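Side-chain contacts in mannuronan C5-epimerase (Pseudomonas syringae pv. tomato, PDB 4NK6), which catalyses the C5 epimerisation of beta-D-mannuronate to alpha-L-guluronate in alginate and helps protect the polymer in a periplasmic scaffold: residues Tyr36-Ala41 with Ile158-Val163; Gln107-Val112 with Lys138-Ser143; Ile344-Tyr347 with Asn351-Leu354. One frame throughout, in Å; residues are numbered along the deposited sequence.

Contact 1: residues Tyr36-Ala41 with Ile158-Val163; sequences YTTEAA and ITNTSV
Thr38 and Thr159 mark the nearest approach of the two backbones, with their CA atoms 7.2 Å apart. Thr38 opens a single helical turn, residues 38-41, and Thr37 caps its start: OG1 of Thr37 accepts from Ala40 N at 3.1 Å, a fairly straight bond of 162°. The partner, Ile158-Val163, leaves one short strand and bends at Asn160, whose phi and psi are both positive (51°/46°), before entering strand 162-167.

Between the helical turn and the bend, the Thr38 methyl meets the amide nitrogen of Asn160 and the CB of Thr159 at loose packing distance. CG2 of Thr38 lies anti to its own backbone N (OG1 at chi1 -59°), which carries the methyl out from the helix to the bend. There it comes 4.1 Å from Asn160 ND2 and 4.3 Å from Thr159 CB. The Thr38 and Asn160 side chains meet at a slant, and these separations make the contact a light one. Ala41, one turn on, points its CB the same way but stops 4.7 Å from Thr159 CG2.

Neighbouring coils hold the bend itself, through backbone hydrogen bonds pairing Thr159 with Ile133 and Asn160 with Ala197, which Thr38 also touches. A one-residue bend in the left-handed helical region between two strands is a familiar corner of right-handed parallel beta-helices, and here an N-terminal helical turn packs against its outside.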
loop_
_atom_site.group_PDB
_atom_site.type_symbol
_atom_site.label_atom_id
_atom_site.label_comp_id
_atom_site.label_asym_id
_atom_site.label_seq_id
_atom_site.Cartn_x
_atom_site.Cartn_y
_atom_site.Cartn_z
ATOM N N TYR A 36 -7.560 16.560 -3.151
ATOM C CA TYR A 36 -6.450 15.868 -2.480
ATOM C C TYR A 36 -5.110 16.580 -2.693
ATOM O O TYR A 36 -4.321 16.216 -3.574
ATOM C CB TYR A 36 -6.377 14.394 -2.907
ATOM C CG TYR A 36 -7.690 13.656 -2.730
ATOM C CD1 TYR A 36 -8.427 13.772 -1.554
ATOM C CD2 TYR A 36 -8.219 12.882 -3.758
ATOM C CE1 TYR A 36 -9.649 13.118 -1.400
ATOM C CE2 TYR A 36 -9.437 12.221 -3.611
ATOM C CZ TYR A 36 -10.142 12.339 -2.435
ATOM O OH TYR A 36 -11.344 11.684 -2.295
ATOM N N THR A 37 -4.869 17.605 -1.877
ATOM C CA THR A 37 -3.697 18.466 -2.013
ATOM C C THR A 37 -3.043 18.707 -0.658
ATOM O O THR A 37 -3.671 18.529 0.389
ATOM C CB THR A 37 -4.065 19.855 -2.592
ATOM O OG1 THR A 37 -4.759 20.611 -1.597
ATOM C CG2 THR A 37 -4.935 19.734 -3.835
ATOM N N THR A 38 -1.784 19.132 -0.683
ATOM C CA THR A 38 -1.056 19.427 0.545
ATOM C C THR A 38 -1.707 20.571 1.326
ATOM O O THR A 38 -1.727 20.555 2.557
ATOM C CB THR A 38 0.434 19.749 0.264
ATOM O OG1 THR A 38 1.054 18.629 -0.383
ATOM C CG2 THR A 38 1.184 20.049 1.560
ATOM N N GLU A 39 -2.251 21.564 0.628
ATOM C CA GLU A 39 -2.910 22.652 1.345
ATOM C C GLU A 39 -4.173 22.163 2.063
ATOM O O GLU A 39 -4.465 22.598 3.174
ATOM C CB GLU A 39 -3.203 23.860 0.445
ATOM C CG GLU A 39 -3.467 25.139 1.247
ATOM C CD GLU A 39 -2.574 25.277 2.497
ATOM O OE1 GLU A 39 -3.103 25.162 3.630
ATOM O OE2 GLU A 39 -1.351 25.516 2.354
ATOM N N ALA A 40 -4.908 21.246 1.448
ATOM C CA ALA A 40 -6.057 20.659 2.127
ATOM C C ALA A 40 -5.599 19.755 3.284
ATOM O O ALA A 40 -6.250 19.700 4.326
ATOM C CB ALA A 40 -6.928 19.888 1.147
ATOM N N ALA A 41 -4.479 19.057 3.111
ATOM C CA ALA A 41 -3.997 18.175 4.180
ATOM C C ALA A 41 -3.632 18.967 5.434
ATOM O O ALA A 41 -3.961 18.567 6.545
ATOM C CB ALA A 41 -2.817 17.317 3.712
ATOM N N ILE A 158 1.878 14.415 8.174
ATOM C CA ILE A 158 3.270 14.554 7.767
ATOM C C ILE A 158 3.383 15.261 6.413
ATOM O O ILE A 158 2.969 14.713 5.396
ATOM C CB ILE A 158 3.958 13.171 7.722
ATOM C CG1 ILE A 158 3.894 12.519 9.108
ATOM C CG2 ILE A 158 5.391 13.300 7.219
ATOM C CD1 ILE A 158 4.335 11.045 9.159
ATOM N N THR A 159 3.928 16.484 6.401
ATOM C CA THR A 159 4.061 17.240 5.157
ATOM C C THR A 159 5.459 17.829 4.883
ATOM O O THR A 159 6.172 18.235 5.807
ATOM C CB THR A 159 3.049 18.401 5.099
ATOM O OG1 THR A 159 3.357 19.350 6.127
ATOM C CG2 THR A 159 1.624 17.886 5.296
ATOM N N ASN A 160 5.825 17.895 3.602
ATOM C CA ASN A 160 7.030 18.602 3.153
ATOM C C ASN A 160 8.288 18.224 3.915
ATOM O O ASN A 160 9.048 19.099 4.341
ATOM C CB ASN A 160 6.834 20.118 3.255
ATOM C CG ASN A 160 5.795 20.643 2.280
ATOM O OD1 ASN A 160 5.846 20.357 1.083
ATOM N ND2 ASN A 160 4.841 21.407 2.793
ATOM N N THR A 161 8.503 16.931 4.113
ATOM C CA THR A 161 9.621 16.519 4.934
ATOM C C THR A 161 10.116 15.133 4.530
ATOM O O THR A 161 9.657 14.566 3.542
ATOM C CB THR A 161 9.237 16.535 6.420
ATOM O OG1 THR A 161 10.410 16.372 7.218
ATOM C CG2 THR A 161 8.261 15.411 6.728
ATOM N N SER A 162 11.062 14.596 5.290
ATOM C CA SER A 162 11.560 13.249 5.030
ATOM C C SER A 162 11.521 12.458 6.317
ATOM O O SER A 162 11.883 12.977 7.380
ATOM C CB SER A 162 13.000 13.281 4.506
ATOM O OG SER A 162 13.052 13.600 3.129
ATOM N N VAL A 163 11.066 11.211 6.222
ATOM C CA VAL A 163 11.124 10.274 7.342
ATOM C C VAL A 163 11.747 8.972 6.850
ATOM O O VAL A 163 11.173 8.283 6.018
ATOM C CB VAL A 163 9.724 9.979 7.917
ATOM C CG1 VAL A 163 9.845 9.118 9.180
ATOM C CG2 VAL A 163 8.985 11.303 8.214
#

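Contact 2: residues Gln107-Val112 with Lys138-Ser143; sequences QFLSEV and KELRLS
Val112 and Arg141 touch at the outer margin of this contact, where CG2 of the valine comes 4.1 Å from NH1 of the guanidinium group. Val112 has chi1 near -69°: CG1 stands anti to the carbonyl carbon, and CG2 takes the more confined place between the backbone N and the carbonyl carbon, from which it meets the arginine end obliquely. Arg141 reaches across because its chain is extended from CG to NE, with CG turned beside the backbone N (chi1 -53°).

The guanidinium is steered from its own strand. Glu139, two residues earlier on the same side, takes the NE-H in a salt bridge of 2.8 Å from Arg141 NE to Glu139 OE2. That bond is nearly linear (169°), and OE2 lies almost in the guanidinium plane, although the donor comes to the carboxylate from well above its plane. Glu139 OE1 is hydrogen-bonded to Asn164 ND2, and Arg141 also makes a cation-pi contact with Trp166, so both charged groups are held by strand 162-167 of the next coil.

Strands 109-113 and 139-143 are not direct neighbours: strand 116-119 runs between them, antiparallel to the first and parallel to the second, at one end of the right-handed beta-helix, where helix 97-103 probably serves as a cap. On the inward side Leu109 and Leu140 share one rotamer, with CG anti to the backbone N, and their CD1 atoms approach to 4.5 Å. Helix 97-103 packs over both, Leu109 lying on Leu100 and Val101 and Leu140 on Leu97.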
loop_
_atom_site.group_PDB
_atom_site.type_symbol
_atom_site.label_atom_id
_atom_site.label_comp_id
_atom_site.label_asym_id
_atom_site.label_seq_id
_atom_site.Cartn_x
_atom_site.Cartn_y
_atom_site.Cartn_z
ATOM N N GLN A 107 19.192 11.584 24.396
ATOM C CA GLN A 107 19.516 10.181 24.142
ATOM C C GLN A 107 18.391 9.426 23.427
ATOM O O GLN A 107 18.638 8.394 22.802
ATOM C CB GLN A 107 19.895 9.452 25.438
ATOM C CG GLN A 107 18.724 9.179 26.369
ATOM C CD GLN A 107 19.154 8.596 27.705
ATOM O OE1 GLN A 107 19.835 7.568 27.763
ATOM N NE2 GLN A 107 18.762 9.256 28.787
ATOM N N PHE A 108 17.163 9.933 23.507
ATOM C CA PHE A 108 16.033 9.257 22.847
ATOM C C PHE A 108 15.568 9.974 21.581
ATOM O O PHE A 108 14.987 9.360 20.684
ATOM C CB PHE A 108 14.863 9.102 23.819
ATOM C CG PHE A 108 15.197 8.283 25.034
ATOM C CD1 PHE A 108 15.925 7.110 24.908
ATOM C CD2 PHE A 108 14.791 8.686 26.298
ATOM C CE1 PHE A 108 16.249 6.343 26.024
ATOM C CE2 PHE A 108 15.110 7.924 27.421
ATOM C CZ PHE A 108 15.838 6.747 27.277
ATOM N N LEU A 109 15.813 11.277 21.521
ATOM C CA LEU A 109 15.438 12.079 20.359
ATOM C C LEU A 109 16.395 13.262 20.265
ATOM O O LEU A 109 16.331 14.184 21.066
ATOM C CB LEU A 109 13.992 12.568 20.479
ATOM C CG LEU A 109 13.466 13.385 19.296
ATOM C CD1 LEU A 109 13.645 12.623 17.984
ATOM C CD2 LEU A 109 12.002 13.765 19.503
ATOM N N SER A 110 17.286 13.220 19.283
ATOM C CA SER A 110 18.400 14.157 19.211
ATOM C C SER A 110 18.414 14.925 17.897
ATOM O O SER A 110 18.234 14.337 16.831
ATOM C CB SER A 110 19.715 13.384 19.368
ATOM O OG SER A 110 20.836 14.199 19.079
ATOM N N GLU A 111 18.627 16.239 17.975
ATOM C CA GLU A 111 18.833 17.055 16.783
ATOM C C GLU A 111 20.314 17.038 16.432
ATOM O O GLU A 111 21.115 17.691 17.093
ATOM C CB GLU A 111 18.379 18.503 17.021
ATOM C CG GLU A 111 18.486 19.380 15.780
ATOM C CD GLU A 111 17.694 20.679 15.882
ATOM O OE1 GLU A 111 17.355 21.096 17.010
ATOM O OE2 GLU A 111 17.404 21.281 14.823
ATOM N N VAL A 112 20.687 16.291 15.399
ATOM C CA VAL A 112 22.104 16.143 15.070
ATOM C C VAL A 112 22.654 17.309 14.239
ATOM O O VAL A 112 23.852 17.583 14.251
ATOM C CB VAL A 112 22.397 14.781 14.411
ATOM C CG1 VAL A 112 22.226 13.665 15.436
ATOM C CG2 VAL A 112 21.481 14.552 13.233
ATOM N N LYS A 138 13.755 18.872 8.300
ATOM C CA LYS A 138 14.465 18.449 7.098
ATOM C C LYS A 138 14.448 16.928 6.971
ATOM O O LYS A 138 14.227 16.390 5.886
ATOM C CB LYS A 138 15.907 18.973 7.113
ATOM C CG LYS A 138 16.767 18.521 5.936
ATOM C CD LYS A 138 18.196 19.049 6.071
ATOM C CE LYS A 138 19.161 18.367 5.101
ATOM N NZ LYS A 138 18.953 18.784 3.685
ATOM N N GLU A 139 14.680 16.236 8.083
ATOM C CA GLU A 139 14.635 14.777 8.084
ATOM C C GLU A 139 14.423 14.215 9.491
ATOM O O GLU A 139 15.086 14.631 10.435
ATOM C CB GLU A 139 15.940 14.198 7.504
ATOM C CG GLU A 139 15.962 12.666 7.421
ATOM C CD GLU A 139 17.286 12.120 6.921
ATOM O OE1 GLU A 139 17.277 11.074 6.239
ATOM O OE2 GLU A 139 18.339 12.729 7.215
ATOM N N LEU A 140 13.497 13.272 9.627
ATOM C CA LEU A 140 13.427 12.458 10.834
ATOM C C LEU A 140 14.014 11.082 10.539
ATOM O O LEU A 140 13.477 10.324 9.726
ATOM C CB LEU A 140 11.987 12.318 11.334
ATOM C CG LEU A 140 11.781 11.359 12.517
ATOM C CD1 LEU A 140 12.622 11.760 13.737
ATOM C CD2 LEU A 140 10.304 11.287 12.888
ATOM N N ARG A 141 15.138 10.784 11.181
ATOM C CA ARG A 141 15.798 9.495 11.044
ATOM C C ARG A 141 15.331 8.583 12.178
ATOM O O ARG A 141 15.502 8.917 13.350
ATOM C CB ARG A 141 17.320 9.679 11.132
ATOM C CG ARG A 141 17.883 10.720 10.156
ATOM C CD ARG A 141 19.376 10.975 10.381
ATOM N NE ARG A 141 19.965 11.723 9.272
ATOM C CZ ARG A 141 21.237 12.105 9.211
ATOM N NH1 ARG A 141 22.072 11.818 10.201
ATOM N NH2 ARG A 141 21.672 12.782 8.156
ATOM N N LEU A 142 14.733 7.447 11.826
ATOM C CA LEU A 142 14.325 6.439 12.810
ATOM C C LEU A 142 15.439 5.415 12.960
ATOM O O LEU A 142 15.808 4.759 11.994
ATOM C CB LEU A 142 13.043 5.732 12.368
ATOM C CG LEU A 142 11.868 6.676 12.066
ATOM C CD1 LEU A 142 10.635 5.905 11.614
ATOM C CD2 LEU A 142 11.553 7.555 13.277
ATOM N N SER A 143 15.973 5.286 14.170
ATOM C CA SER A 143 17.109 4.413 14.411
ATOM C C SER A 143 16.769 2.942 14.215
ATOM O O SER A 143 15.922 2.392 14.916
ATOM C CB SER A 143 17.665 4.612 15.824
ATOM O OG SER A 143 18.674 3.646 16.080
#

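Contact 3: residues Ile344-Tyr347 with Asn351-Leu354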
loop_
_atom_site.group_PDB
_atom_site.type_symbol
_atom_site.label_atom_id
_atom_site.label_comp_id
_atom_site.label_asym_id
_atom_site.label_seq_id
_atom_site.Cartn_x
_atom_site.Cartn_y
_atom_site.Cartn_z
ATOM N N ILE A 344 -1.700 -6.660 -16.600
ATOM C CA ILE A 344 -2.721 -6.834 -15.573
ATOM C C ILE A 344 -3.045 -8.324 -15.413
ATOM O O ILE A 344 -3.252 -9.026 -16.406
ATOM C CB ILE A 344 -4.037 -6.143 -15.974
ATOM C CG1 ILE A 344 -3.802 -4.662 -16.290
ATOM C CG2 ILE A 344 -5.094 -6.318 -14.878
ATOM C CD1 ILE A 344 -5.046 -3.931 -16.835
ATOM N N THR A 345 -3.086 -8.808 -14.175
ATOM C CA THR A 345 -3.516 -10.180 -13.918
ATOM C C THR A 345 -4.715 -10.192 -12.974
ATOM O O THR A 345 -4.669 -9.576 -11.915
ATOM C CB THR A 345 -2.395 -11.020 -13.279
ATOM O OG1 THR A 345 -1.151 -10.771 -13.944
ATOM C CG2 THR A 345 -2.732 -12.523 -13.352
ATOM N N LEU A 346 -5.785 -10.886 -13.362
ATOM C CA LEU A 346 -6.908 -11.114 -12.463
ATOM C C LEU A 346 -6.895 -12.562 -11.992
ATOM O O LEU A 346 -6.949 -13.492 -12.797
ATOM C CB LEU A 346 -8.250 -10.808 -13.132
ATOM C CG LEU A 346 -8.509 -9.426 -13.754
ATOM C CD1 LEU A 346 -9.970 -9.093 -13.647
ATOM C CD2 LEU A 346 -7.675 -8.316 -13.164
ATOM N N TYR A 347 -6.811 -12.737 -10.682
ATOM C CA TYR A 347 -6.790 -14.047 -10.070
ATOM C C TYR A 347 -8.059 -14.218 -9.235
ATOM O O TYR A 347 -8.198 -13.572 -8.186
ATOM C CB TYR A 347 -5.614 -14.138 -9.105
ATOM C CG TYR A 347 -4.227 -14.310 -9.689
ATOM C CD1 TYR A 347 -3.934 -15.330 -10.589
ATOM C CD2 TYR A 347 -3.189 -13.479 -9.285
ATOM C CE1 TYR A 347 -2.641 -15.502 -11.078
ATOM C CE2 TYR A 347 -1.909 -13.638 -9.770
ATOM C CZ TYR A 347 -1.638 -14.649 -10.660
ATOM O OH TYR A 347 -0.348 -14.794 -11.126
ATOM N N ASN A 351 -16.317 -9.766 -11.671
ATOM C CA ASN A 351 -17.149 -8.567 -11.602
ATOM C C ASN A 351 -16.352 -7.279 -11.462
ATOM O O ASN A 351 -16.650 -6.426 -10.618
ATOM C CB ASN A 351 -18.184 -8.705 -10.488
ATOM C CG ASN A 351 -19.128 -9.880 -10.725
ATOM O OD1 ASN A 351 -20.053 -9.789 -11.527
ATOM N ND2 ASN A 351 -18.884 -10.990 -10.040
ATOM N N ASN A 352 -15.333 -7.161 -12.301
ATOM C CA ASN A 352 -14.487 -5.982 -12.346
ATOM C C ASN A 352 -14.536 -5.369 -13.733
ATOM O O ASN A 352 -14.754 -6.077 -14.727
ATOM C CB ASN A 352 -13.040 -6.348 -11.976
ATOM C CG ASN A 352 -12.882 -6.691 -10.499
ATOM O OD1 ASN A 352 -13.109 -5.850 -9.638
ATOM N ND2 ASN A 352 -12.482 -7.929 -10.205
ATOM N N LEU A 353 -14.330 -4.059 -13.796
ATOM C CA LEU A 353 -14.285 -3.341 -15.061
ATOM C C LEU A 353 -12.866 -2.860 -15.351
ATOM O O LEU A 353 -12.250 -2.189 -14.521
ATOM C CB LEU A 353 -15.254 -2.145 -15.030
ATOM C CG LEU A 353 -15.199 -1.165 -16.209
ATOM C CD1 LEU A 353 -15.564 -1.847 -17.537
ATOM C CD2 LEU A 353 -16.082 0.074 -15.974
ATOM N N LEU A 354 -12.348 -3.221 -16.522
ATOM C CA LEU A 354 -11.090 -2.681 -17.022
ATOM C C LEU A 354 -11.416 -1.788 -18.214
ATOM O O LEU A 354 -11.876 -2.276 -19.247
ATOM C CB LEU A 354 -10.129 -3.809 -17.432
ATOM C CG LEU A 354 -9.269 -4.468 -16.343
ATOM C CD1 LEU A 354 -10.099 -4.979 -15.167
ATOM C CD2 LEU A 354 -8.419 -5.595 -16.918
#
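Ile344 and Leu354 meet tip to tip in the densest part of this contact. CD2 of Leu354 comes 3.8 Å from Ile344 CD1 and 4.0 Å from Ile344 CG2, so one leucine methyl rests against both branches of the isoleucine. Ile344 can offer both because CG1 stands anti to the carbonyl carbon (chi1 -55°) while CG2 stands anti to the backbone N. The other methyl of Leu354, CD1, lies 4.4 Å from Leu346 CD1, a looser apolar touch.

The two strands face each other across the interior of the right-handed parallel beta-helix, joined by a short turn where the predicted repeat 326-348 passes into 349-371. Leu354 also rests on Val331 and Leu377 of adjoining coils, extending the apolar core along the helix axis.

Toward that turn packing thins and becomes polar. Leu346 CD1 stays 4.4 Å from Asn352 ND2, and the asparagine is committed to backbone atoms outside the segments: its OD1 accepts from Asn329 N, while ND2 donates to Ser326 O and Ser349 O. These bonds satisfy a buried carboxamide beside the leucines. Just beyond it, Asn351 turns away to the exposed surface, where its OD1 is hydrogen-bonded to Asn374 ND2.

Contacts 1 and 2 adjoin although their centres are 20 Å apart: strands 139-143 and 162-167 run side by side, and Ser162 O and Leu140 N, 2.8 Å apart, probably share a hydrogen bond. Contact 2 is also nested in sequence within the loop closed by contact 1. Contact 3 lies far along the solenoid, beyond the centre of the chain, its centre 32 Å from that of contact 1 and 44 Å from that of contact 2. None of the three reaches the inferred proton acceptor, His274. Strand 344-347 of contact 3 does belong to the same row of parallel strands as 269-274, which carries that histidine, with strands 296-299 and 320-323 between.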